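Local coordinates for amidohydrolase 3 domain-containing protein (Pyrococcus horikoshii, PDB 3IGH) that is of unknown function but belongs to the amidohydrolase family and may hydrolyse carbon-nitrogen bonds other than peptide bonds, at residues E89-I92 with Q93-R97; K144-E147 with L148-L151; E349-N353 with L354-L358; G446-V450 with S451-D455. One frame throughout, in Å; residues are numbered along the deposited sequence.

In the fold
All four contacts are local, each within one unbroken stretch. They follow in series; none closes a long loop, and none nest or cross. Interactions 1 and 2 come first, on helices 88-96 and 143-149. Both helices pack on strand 129-133, part of a mixed sheet whose strands come between 58-68 and 202-210 in the sequence. Their centres are about 21 Å apart and they do not touch. Interaction 3 turns helix 345-354 into strand 357-360 of the TIM barrel. Interaction 4 ends helix 436-450. These last two lie across the chain's centre from the first pair and meet directly: Arg357 NH1 reaches Val450 O at 2.8 Å, a probable hydrogen bond.

Interaction 1: E89-I92 with Q93-R97; sequences EELI and QRLKR
Gln93 gives its backbone N to Glu89 O at 3.0 Å, one helical turn back. The two side chains lie side by side and point the same way. Glu89 OE2 is 3.3 Å from Gln93 NE2, but the angle is too poor for a hydrogen bond, with carboxylate and amide planes turned 58° apart.

Arg94 carries the main polar contact, a salt bridge between residues four apart on the helix. Glu90 was modelled in two conformers, and the grip holds for the one described here. Arg94 takes the carboxylate side-on with two nitrogens. NE meets Glu90 OE2 at 2.9 Å, and NH2 meets Glu90 OE1 at 2.9 Å. Both oxygens lie close to the guanidinium plane, yet the nitrogens come from above the carboxylate plane. The arginine chain runs extended from CG to NE, while Glu90 bends at chi2 (-88°) to bring its carboxylate round. Arg94 NH1 bonds to the backbone O of Asp81 and of Arg83, so all three guanidinium nitrogens are engaged.

Leu95 N bonds to Leu91 O at 3.1 Å. Their side chains run alongside each other, with Leu95 CD1 against Leu91 CD2 at 3.8 Å. Lys96 N bonds to Ile92 O, and Lys96 CE passes Ile92 CG2 at 4.0 Å, a contact of its aliphatic part.

The helix joins strands 80-81 and 103-108 in a beta-alpha-beta unit. Leu91 and Leu95 press on Ile131 of strand 129-133 and Leu122 of helix 119-122. Arg94 reaches over to Val80 of strand 80-81.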
loop_
_atom_site.group_PDB
_atom_site.type_symbol
_atom_site.label_atom_id
_atom_site.label_comp_id
_atom_site.label_asym_id
_atom_site.label_seq_id
_atom_site.Cartn_x
_atom_site.Cartn_y
_atom_site.Cartn_z
ATOM N N GLU A 89 -42.311 -25.670 -8.299
ATOM C CA GLU A 89 -42.211 -26.401 -7.030
ATOM C C GLU A 89 -40.763 -26.753 -6.670
ATOM O O GLU A 89 -40.326 -26.509 -5.542
ATOM C CB GLU A 89 -43.103 -27.661 -7.079
ATOM C CG GLU A 89 -43.025 -28.592 -5.857
ATOM C CD GLU A 89 -42.019 -29.736 -6.026
ATOM O OE1 GLU A 89 -42.047 -30.420 -7.075
ATOM O OE2 GLU A 89 -41.202 -29.953 -5.103
ATOM N N GLU A 90 -40.039 -27.318 -7.637
ATOM C CA GLU A 90 -38.641 -27.702 -7.455
ATOM C C GLU A 90 -37.773 -26.462 -7.199
ATOM O O GLU A 90 -36.903 -26.471 -6.325
ATOM C CB GLU A 90 -38.140 -28.461 -8.689
ATOM C CG GLU A 90 -37.474 -29.811 -8.401
ATOM C CD GLU A 90 -35.984 -29.714 -8.115
ATOM O OE1 GLU A 90 -35.197 -30.391 -8.811
ATOM O OE2 GLU A 90 -35.587 -28.976 -7.192
ATOM N N LEU A 91 -38.034 -25.403 -7.964
ATOM C CA LEU A 91 -37.331 -24.127 -7.846
ATOM C C LEU A 91 -37.484 -23.515 -6.447
ATOM O O LEU A 91 -36.489 -23.108 -5.842
ATOM C CB LEU A 91 -37.808 -23.172 -8.951
ATOM C CG LEU A 91 -37.243 -21.758 -9.118
ATOM C CD1 LEU A 91 -37.027 -21.448 -10.588
ATOM C CD2 LEU A 91 -38.173 -20.714 -8.489
ATOM N N ILE A 92 -38.717 -23.485 -5.928
ATOM C CA ILE A 92 -38.994 -22.937 -4.590
ATOM C C ILE A 92 -38.332 -23.792 -3.506
ATOM O O ILE A 92 -37.790 -23.267 -2.532
ATOM C CB ILE A 92 -40.535 -22.780 -4.319
ATOM C CG1 ILE A 92 -41.200 -21.869 -5.361
ATOM C CG2 ILE A 92 -40.821 -22.278 -2.894
ATOM C CD1 ILE A 92 -40.756 -20.412 -5.340
ATOM N N GLN A 93 -38.358 -25.108 -3.698
ATOM C CA GLN A 93 -37.738 -26.044 -2.771
ATOM C C GLN A 93 -36.231 -25.783 -2.635
ATOM O O GLN A 93 -35.701 -25.766 -1.517
ATOM C CB GLN A 93 -38.018 -27.482 -3.216
ATOM C CG GLN A 93 -37.837 -28.532 -2.123
ATOM C CD GLN A 93 -38.116 -29.956 -2.602
ATOM O OE1 GLN A 93 -38.268 -30.873 -1.791
ATOM N NE2 GLN A 93 -38.181 -30.146 -3.920
ATOM N N ARG A 94 -35.563 -25.545 -3.769
ATOM C CA ARG A 94 -34.129 -25.222 -3.794
ATOM C C ARG A 94 -33.825 -23.897 -3.101
ATOM O O ARG A 94 -32.880 -23.801 -2.307
ATOM C CB ARG A 94 -33.599 -25.190 -5.234
ATOM C CG ARG A 94 -33.564 -26.550 -5.917
ATOM C CD ARG A 94 -32.912 -26.471 -7.290
ATOM N NE ARG A 94 -33.131 -27.693 -8.056
ATOM C CZ ARG A 94 -32.444 -28.047 -9.139
ATOM N NH1 ARG A 94 -31.461 -27.280 -9.600
ATOM N NH2 ARG A 94 -32.736 -29.183 -9.756
ATOM N N LEU A 95 -34.637 -22.885 -3.389
ATOM C CA LEU A 95 -34.449 -21.564 -2.790
ATOM C C LEU A 95 -34.679 -21.546 -1.275
ATOM O O LEU A 95 -34.018 -20.795 -0.554
ATOM C CB LEU A 95 -35.314 -20.521 -3.495
ATOM C CG LEU A 95 -34.904 -20.229 -4.938
ATOM C CD1 LEU A 95 -35.969 -19.419 -5.622
ATOM C CD2 LEU A 95 -33.529 -19.524 -5.013
ATOM N N LYS A 96 -35.591 -22.394 -0.799
ATOM C CA LYS A 96 -35.848 -22.536 0.640
ATOM C C LYS A 96 -34.681 -23.160 1.413
ATOM O O LYS A 96 -34.551 -22.944 2.614
ATOM C CB LYS A 96 -37.145 -23.314 0.891
ATOM C CG LYS A 96 -38.400 -22.479 0.693
ATOM C CD LYS A 96 -39.635 -23.177 1.247
ATOM C CE LYS A 96 -40.865 -22.282 1.143
ATOM N NZ LYS A 96 -42.067 -22.921 1.743
ATOM N N ARG A 97 -33.832 -23.920 0.722
ATOM C CA ARG A 97 -32.631 -24.497 1.332
ATOM C C ARG A 97 -31.455 -23.513 1.374
ATOM O O ARG A 97 -30.459 -23.766 2.058
ATOM C CB ARG A 97 -32.198 -25.767 0.596
ATOM C CG ARG A 97 -33.142 -26.948 0.726
ATOM C CD ARG A 97 -32.722 -28.045 -0.239
ATOM N NE ARG A 97 -33.790 -29.009 -0.498
ATOM C CZ ARG A 97 -33.935 -29.681 -1.638
ATOM N NH1 ARG A 97 -34.938 -30.537 -1.775
ATOM N NH2 ARG A 97 -33.091 -29.495 -2.647
#

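Interaction 2: K144-E147 with L148-L151; sequences KMLE and LLNL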
loop_
_atom_site.group_PDB
_atom_site.type_symbol
_atom_site.label_atom_id
_atom_site.label_comp_id
_atom_site.label_asym_id
_atom_site.label_seq_id
_atom_site.Cartn_x
_atom_site.Cartn_y
_atom_site.Cartn_z
ATOM N N LYS A 144 -39.829 -8.409 -1.202
ATOM C CA LYS A 144 -38.789 -7.958 -0.277
ATOM C C LYS A 144 -37.528 -7.468 -0.989
ATOM O O LYS A 144 -36.914 -6.473 -0.588
ATOM C CB LYS A 144 -38.426 -9.079 0.692
ATOM C CG LYS A 144 -39.472 -9.346 1.768
ATOM C CD LYS A 144 -38.959 -10.358 2.780
ATOM C CE LYS A 144 -39.874 -10.453 3.996
ATOM N NZ LYS A 144 -41.174 -11.110 3.678
ATOM N N MET A 145 -37.152 -8.168 -2.054
ATOM C CA MET A 145 -35.976 -7.802 -2.821
ATOM C C MET A 145 -36.259 -6.547 -3.628
ATOM O O MET A 145 -35.395 -5.674 -3.748
ATOM C CB MET A 145 -35.572 -8.955 -3.745
ATOM C CG MET A 145 -34.238 -8.742 -4.452
ATOM S SD MET A 145 -32.835 -8.869 -3.330
ATOM C CE MET A 145 -31.644 -7.956 -4.297
ATOM N N LEU A 146 -37.476 -6.446 -4.168
ATOM C CA LEU A 146 -37.862 -5.271 -4.950
ATOM C C LEU A 146 -37.924 -4.007 -4.082
ATOM O O LEU A 146 -37.658 -2.904 -4.569
ATOM C CB LEU A 146 -39.198 -5.500 -5.667
ATOM C CG LEU A 146 -39.193 -6.485 -6.848
ATOM C CD1 LEU A 146 -40.603 -6.640 -7.425
ATOM C CD2 LEU A 146 -38.220 -6.052 -7.925
ATOM N N GLU A 147 -38.282 -4.187 -2.809
ATOM C CA GLU A 147 -38.249 -3.101 -1.829
ATOM C C GLU A 147 -36.823 -2.587 -1.656
ATOM O O GLU A 147 -36.586 -1.376 -1.717
ATOM C CB GLU A 147 -38.811 -3.569 -0.481
ATOM C CG GLU A 147 -38.866 -2.476 0.594
ATOM C CD GLU A 147 -39.753 -1.295 0.203
ATOM O OE1 GLU A 147 -40.846 -1.523 -0.361
ATOM O OE2 GLU A 147 -39.358 -0.139 0.470
ATOM N N LEU A 148 -35.883 -3.516 -1.471
ATOM C CA LEU A 148 -34.458 -3.177 -1.354
ATOM C C LEU A 148 -33.902 -2.508 -2.605
ATOM O O LEU A 148 -33.066 -1.601 -2.515
ATOM C CB LEU A 148 -33.631 -4.422 -1.036
ATOM C CG LEU A 148 -33.669 -4.974 0.390
ATOM C CD1 LEU A 148 -32.991 -6.331 0.438
ATOM C CD2 LEU A 148 -33.010 -4.011 1.379
ATOM N N LEU A 149 -34.371 -2.950 -3.772
ATOM C CA LEU A 149 -33.791 -2.487 -5.032
ATOM C C LEU A 149 -34.266 -1.100 -5.419
ATOM O O LEU A 149 -33.483 -0.314 -5.957
ATOM C CB LEU A 149 -34.069 -3.473 -6.176
ATOM C CG LEU A 149 -33.328 -4.813 -6.195
ATOM C CD1 LEU A 149 -33.857 -5.678 -7.344
ATOM C CD2 LEU A 149 -31.807 -4.621 -6.302
ATOM N N ASN A 150 -35.547 -0.822 -5.151
ATOM C CA ASN A 150 -36.181 0.447 -5.506
ATOM C C ASN A 150 -35.829 0.890 -6.928
ATOM O O ASN A 150 -35.267 1.975 -7.142
ATOM C CB ASN A 150 -35.838 1.538 -4.471
ATOM C CG ASN A 150 -36.768 2.740 -4.557
ATOM O OD1 ASN A 150 -37.990 2.598 -4.518
ATOM N ND2 ASN A 150 -36.189 3.927 -4.697
ATOM N N LEU A 151 -36.136 0.017 -7.888
ATOM C CA LEU A 151 -35.773 0.226 -9.293
ATOM C C LEU A 151 -36.607 1.319 -9.934
ATOM O O LEU A 151 -37.763 1.518 -9.566
ATOM C CB LEU A 151 -35.925 -1.072 -10.097
ATOM C CG LEU A 151 -35.081 -2.275 -9.657
ATOM C CD1 LEU A 151 -35.391 -3.506 -10.512
ATOM C CD2 LEU A 151 -33.579 -1.951 -9.681
HETATM O O HOH W 1 -37.665 -2.186 -7.198
HETATM O O HOH W 2 -38.656 0.076 -3.181
#
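Leu149 N bonds to Met145 O at 2.9 Å, and Leu148 N reaches Lys144 O at 3.3 Å. Asn150 N closes the series on Leu146 O at 3.0 Å. Asn150 then leaves the helix with positive phi (45°).

Water carries the pattern past the helix end. Water 1 donates to Leu146 O at 2.7 Å and accepts from Leu151 N at 2.8 Å. Leu146 O thus takes two donors, and the N-H of Leu151 is satisfied beyond the last turn. Water 2 lies near both Glu147 O and Asn150 OD1. It has more acceptors in reach than protons, so which of them it serves is not settled. The carbonyls of Leu148 and Leu149 turn to Arg179 on helix 166-180, the second by a weak bond. Lys144 NZ pairs with Asp126.

Between the side chains the contact is apolar. Met145 bends at chi2 (71°), which carries CE across Leu149 to 3.9 Å from its CD2. Both residues also pack on Ile176 and Phe130. Cutting Leu149 back to an alanine would probably leave the Met145 methyl without its neighbour and open a gap toward helix 166-180.

The chemistry is therefore divided: buried apolar groups hold the helix to its neighbours, while water and an arginine take up polar groups at its C-terminal end.

Interaction 3: E349-N353 with L354-L358; sequences ERVKN and LKVRL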
loop_
_atom_site.group_PDB
_atom_site.type_symbol
_atom_site.label_atom_id
_atom_site.label_comp_id
_atom_site.label_asym_id
_atom_site.label_seq_id
_atom_site.Cartn_x
_atom_site.Cartn_y
_atom_site.Cartn_z
ATOM N N GLU A 349 0.327 -7.857 -36.440
ATOM C CA GLU A 349 1.526 -7.023 -36.513
ATOM C C GLU A 349 1.378 -5.752 -35.670
ATOM O O GLU A 349 2.353 -5.265 -35.093
ATOM C CB GLU A 349 1.855 -6.676 -37.972
ATOM C CG GLU A 349 3.283 -6.151 -38.212
ATOM C CD GLU A 349 4.378 -7.188 -37.935
ATOM O OE1 GLU A 349 5.506 -6.776 -37.586
ATOM O OE2 GLU A 349 4.123 -8.408 -38.066
ATOM N N ARG A 350 0.158 -5.225 -35.591
ATOM C CA ARG A 350 -0.094 -4.042 -34.768
ATOM C C ARG A 350 0.049 -4.367 -33.278
ATOM O O ARG A 350 0.672 -3.605 -32.533
ATOM C CB ARG A 350 -1.458 -3.434 -35.073
ATOM C CG ARG A 350 -1.596 -2.041 -34.506
ATOM C CD ARG A 350 -2.838 -1.345 -34.973
ATOM N NE ARG A 350 -2.894 -0.018 -34.373
ATOM C CZ ARG A 350 -4.012 0.645 -34.107
ATOM N NH1 ARG A 350 -3.942 1.858 -33.567
ATOM N NH2 ARG A 350 -5.196 0.105 -34.383
ATOM N N VAL A 351 -0.491 -5.516 -32.868
ATOM C CA VAL A 351 -0.290 -6.047 -31.507
ATOM C C VAL A 351 1.208 -6.154 -31.187
ATOM O O VAL A 351 1.667 -5.689 -30.135
ATOM C CB VAL A 351 -1.022 -7.417 -31.312
ATOM C CG1 VAL A 351 -0.491 -8.177 -30.098
ATOM C CG2 VAL A 351 -2.540 -7.202 -31.186
ATOM N N LYS A 352 1.965 -6.728 -32.122
ATOM C CA LYS A 352 3.416 -6.870 -31.987
ATOM C C LYS A 352 4.112 -5.519 -31.824
ATOM O O LYS A 352 4.915 -5.337 -30.904
ATOM C CB LYS A 352 3.997 -7.618 -33.194
ATOM C CG LYS A 352 5.487 -7.917 -33.079
ATOM C CD LYS A 352 5.992 -8.678 -34.288
ATOM C CE LYS A 352 7.421 -9.146 -34.078
ATOM N NZ LYS A 352 7.857 -10.068 -35.165
ATOM N N ASN A 353 3.779 -4.579 -32.707
ATOM C CA ASN A 353 4.416 -3.265 -32.724
ATOM C C ASN A 353 4.145 -2.415 -31.490
ATOM O O ASN A 353 5.027 -1.690 -31.034
ATOM C CB ASN A 353 4.036 -2.509 -33.998
ATOM C CG ASN A 353 4.670 -3.118 -35.250
ATOM O OD1 ASN A 353 5.689 -3.812 -35.175
ATOM N ND2 ASN A 353 4.061 -2.866 -36.405
ATOM N N LEU A 354 2.935 -2.519 -30.942
ATOM C CA LEU A 354 2.561 -1.745 -29.752
ATOM C C LEU A 354 2.992 -2.405 -28.453
ATOM O O LEU A 354 2.860 -1.812 -27.381
ATOM C CB LEU A 354 1.050 -1.463 -29.733
ATOM C CG LEU A 354 0.513 -0.570 -30.856
ATOM C CD1 LEU A 354 -1.005 -0.522 -30.850
ATOM C CD2 LEU A 354 1.082 0.833 -30.764
ATOM N N LYS A 355 3.482 -3.642 -28.551
ATOM C CA LYS A 355 4.023 -4.381 -27.410
ATOM C C LYS A 355 2.980 -4.621 -26.307
ATOM O O LYS A 355 3.320 -4.661 -25.127
ATOM C CB LYS A 355 5.270 -3.678 -26.839
ATOM C CG LYS A 355 6.469 -3.632 -27.782
ATOM C CD LYS A 355 7.632 -2.906 -27.117
ATOM C CE LYS A 355 8.976 -3.367 -27.672
ATOM N NZ LYS A 355 9.258 -2.813 -29.023
ATOM N N VAL A 356 1.718 -4.794 -26.695
ATOM C CA VAL A 356 0.652 -4.976 -25.707
ATOM C C VAL A 356 0.731 -6.369 -25.071
ATOM O O VAL A 356 1.301 -7.303 -25.656
ATOM C CB VAL A 356 -0.771 -4.700 -26.277
ATOM C CG1 VAL A 356 -0.900 -3.248 -26.746
ATOM C CG2 VAL A 356 -1.120 -5.666 -27.400
ATOM N N ARG A 357 0.198 -6.471 -23.856
ATOM C CA ARG A 357 0.059 -7.737 -23.142
ATOM C C ARG A 357 -1.351 -8.273 -23.368
ATOM O O ARG A 357 -2.285 -7.499 -23.503
ATOM C CB ARG A 357 0.315 -7.523 -21.646
ATOM C CG ARG A 357 1.788 -7.362 -21.318
ATOM C CD ARG A 357 2.007 -6.599 -20.019
ATOM N NE ARG A 357 1.694 -5.173 -20.109
ATOM C CZ ARG A 357 0.840 -4.538 -19.304
ATOM N NH1 ARG A 357 0.205 -5.204 -18.354
ATOM N NH2 ARG A 357 0.634 -3.234 -19.433
ATOM N N LEU A 358 -1.501 -9.596 -23.437
ATOM C CA LEU A 358 -2.813 -10.198 -23.691
ATOM C C LEU A 358 -3.199 -11.205 -22.611
ATOM O O LEU A 358 -2.430 -12.105 -22.289
ATOM C CB LEU A 358 -2.850 -10.886 -25.066
ATOM C CG LEU A 358 -2.449 -10.123 -26.341
ATOM C CD1 LEU A 358 -2.407 -11.066 -27.538
ATOM C CD2 LEU A 358 -3.397 -8.964 -26.628
#
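Lys355 ends helix 345-354 in a Schellman motif, turning the chain back toward Val351 and on into barrel strand 357-360.

The backbone bonds come first. Leu354 N bonds to Arg350 O at 3.0 Å, the last regular helical bond. Lys355, with positive phi (61°), gives its N to Lys352 O at 3.2 Å, from above the carbonyl plane, and weakly to Val351 O.

The apolar contacts form two groups. Leu354 runs alongside Arg350, its CD1 4.0 Å from Arg350 CG and as close to NE. The arginine head itself is paired with Asp326 and Glu329 on helix 318-331, where Leu354 also packs on Leu325. A serine in place of Leu354 would probably strip the aliphatic part of Arg350 of this cover and open a gap against helix 318-331.

In the second group, Val351 and Val356 cross at about a right angle. Leu358, from the strand, adds CD1 at 4.3 Å from Val351 CG1. Val351 CG1 stands anti to the backbone N (chi1 162°), which puts it 3.7 Å from Val356 CG2.

Interaction 4: G446-V450 with S451-D455; sequences GSARV and SLASD
Ala448 lays its CB against Ala453, 3.7 Å from Ala453 O and 4.1 Å from Ala453 CB. The CB to CB touch is apolar and joins residues five apart; it belongs to a Schellman motif that ends helix 436-450.

Two backbone bonds define the motif. Ala453 N reaches back to Ala448 O at 2.8 Å in a nearly straight bond (169°). Inside it, Leu452 N meets Arg449 O at 3.0 Å, from above the carbonyl plane. Leu452 is the C-prime residue, with the positive phi (57°) that reverses the chain.

Ser451, the last residue before the reversal, folds back on the helix. Its chi1 of -54° sets OG beside its backbone N. Both bond to Ser447 O, OG at 2.8 Å and N at 3.0 Å, from opposite faces of the carbonyl plane. Ser451 was modelled in two conformers; the OG bond holds for this one. In it OG also bonds to Ser206 OG. Ser447 OG looks another way; the carbonyls of Phe64 and Ser442 are both within reach of its single proton.

Val450 O probably accepts from Arg357 of strand 357-360. In this mostly buried contact, the last-turn carbonyls find donors in the reversing backbone, a serine hydroxyl and probably an arginine. The arginine's charge may suit the negative end of the helix dipole, though Asp310, its salt-bridge partner, would probably offset part of it.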
loop_
_atom_site.group_PDB
_atom_site.type_symbol
_atom_site.label_atom_id
_atom_site.label_comp_id
_atom_site.label_asym_id
_atom_site.label_seq_id
_atom_site.Cartn_x
_atom_site.Cartn_y
_atom_site.Cartn_z
ATOM N N GLY A 446 3.526 -16.367 -17.858
ATOM C CA GLY A 446 2.805 -15.567 -18.852
ATOM C C GLY A 446 1.801 -14.651 -18.170
ATOM O O GLY A 446 1.824 -13.436 -18.369
ATOM N N SER A 447 0.968 -15.239 -17.313
ATOM C CA SER A 447 -0.013 -14.488 -16.520
ATOM C C SER A 447 0.601 -13.442 -15.587
ATOM O O SER A 447 0.075 -12.332 -15.451
ATOM C CB SER A 447 -0.853 -15.455 -15.712
ATOM O OG SER A 447 -1.895 -16.000 -16.496
ATOM N N ALA A 448 1.715 -13.794 -14.956
ATOM C CA ALA A 448 2.429 -12.857 -14.089
ATOM C C ALA A 448 2.950 -11.644 -14.858
ATOM O O ALA A 448 2.769 -10.504 -14.431
ATOM C CB ALA A 448 3.563 -13.565 -13.390
ATOM N N ARG A 449 3.596 -11.899 -15.991
ATOM C CA ARG A 449 4.109 -10.823 -16.832
ATOM C C ARG A 449 2.999 -9.921 -17.347
ATOM O O ARG A 449 3.146 -8.697 -17.338
ATOM C CB ARG A 449 4.912 -11.388 -18.003
ATOM C CG ARG A 449 6.259 -11.974 -17.591
ATOM C CD ARG A 449 7.302 -10.885 -17.391
ATOM N NE ARG A 449 7.815 -10.438 -18.686
ATOM C CZ ARG A 449 8.711 -9.471 -18.858
ATOM N NH1 ARG A 449 9.211 -8.821 -17.813
ATOM N NH2 ARG A 449 9.106 -9.150 -20.084
ATOM N N VAL A 450 1.892 -10.527 -17.784
ATOM C CA VAL A 450 0.703 -9.774 -18.236
ATOM C C VAL A 450 0.149 -8.859 -17.114
ATOM O O VAL A 450 -0.339 -7.749 -17.372
ATOM C CB VAL A 450 -0.362 -10.764 -18.826
ATOM C CG1 VAL A 450 -1.735 -10.123 -19.000
ATOM C CG2 VAL A 450 0.134 -11.309 -20.165
ATOM N N SER A 451 0.285 -9.322 -15.873
ATOM C CA SER A 451 -0.195 -8.605 -14.694
ATOM C C SER A 451 0.881 -7.712 -14.071
ATOM O O SER A 451 0.675 -7.156 -12.989
ATOM C CB SER A 451 -0.671 -9.609 -13.642
ATOM O OG SER A 451 -1.625 -10.508 -14.181
ATOM N N LEU A 452 2.030 -7.601 -14.742
ATOM C CA LEU A 452 3.185 -6.812 -14.258
ATOM C C LEU A 452 3.672 -7.260 -12.872
ATOM O O LEU A 452 4.072 -6.454 -12.043
ATOM C CB LEU A 452 2.902 -5.298 -14.312
ATOM C CG LEU A 452 2.493 -4.728 -15.684
ATOM C CD1 LEU A 452 2.168 -3.225 -15.593
ATOM C CD2 LEU A 452 3.568 -4.979 -16.743
ATOM N N ALA A 453 3.627 -8.563 -12.636
ATOM C CA ALA A 453 4.105 -9.136 -11.379
ATOM C C ALA A 453 5.485 -9.686 -11.652
ATOM O O ALA A 453 5.621 -10.853 -12.049
ATOM C CB ALA A 453 3.190 -10.242 -10.942
ATOM N N SER A 454 6.510 -8.856 -11.452
ATOM C CA SER A 454 7.851 -9.184 -11.953
ATOM C C SER A 454 8.557 -10.278 -11.145
ATOM O O SER A 454 9.502 -10.900 -11.632
ATOM C CB SER A 454 8.728 -7.928 -12.034
ATOM O OG SER A 454 8.919 -7.376 -10.745
ATOM N N ASP A 455 8.087 -10.525 -9.926
ATOM C CA ASP A 455 8.689 -11.562 -9.081
ATOM C C ASP A 455 7.797 -12.793 -8.889
ATOM O O ASP A 455 7.943 -13.523 -7.917
ATOM C CB ASP A 455 9.128 -10.975 -7.734
ATOM C CG ASP A 455 7.978 -10.330 -6.966
ATOM O OD1 ASP A 455 6.849 -10.262 -7.499
ATOM O OD2 ASP A 455 8.206 -9.887 -5.822
#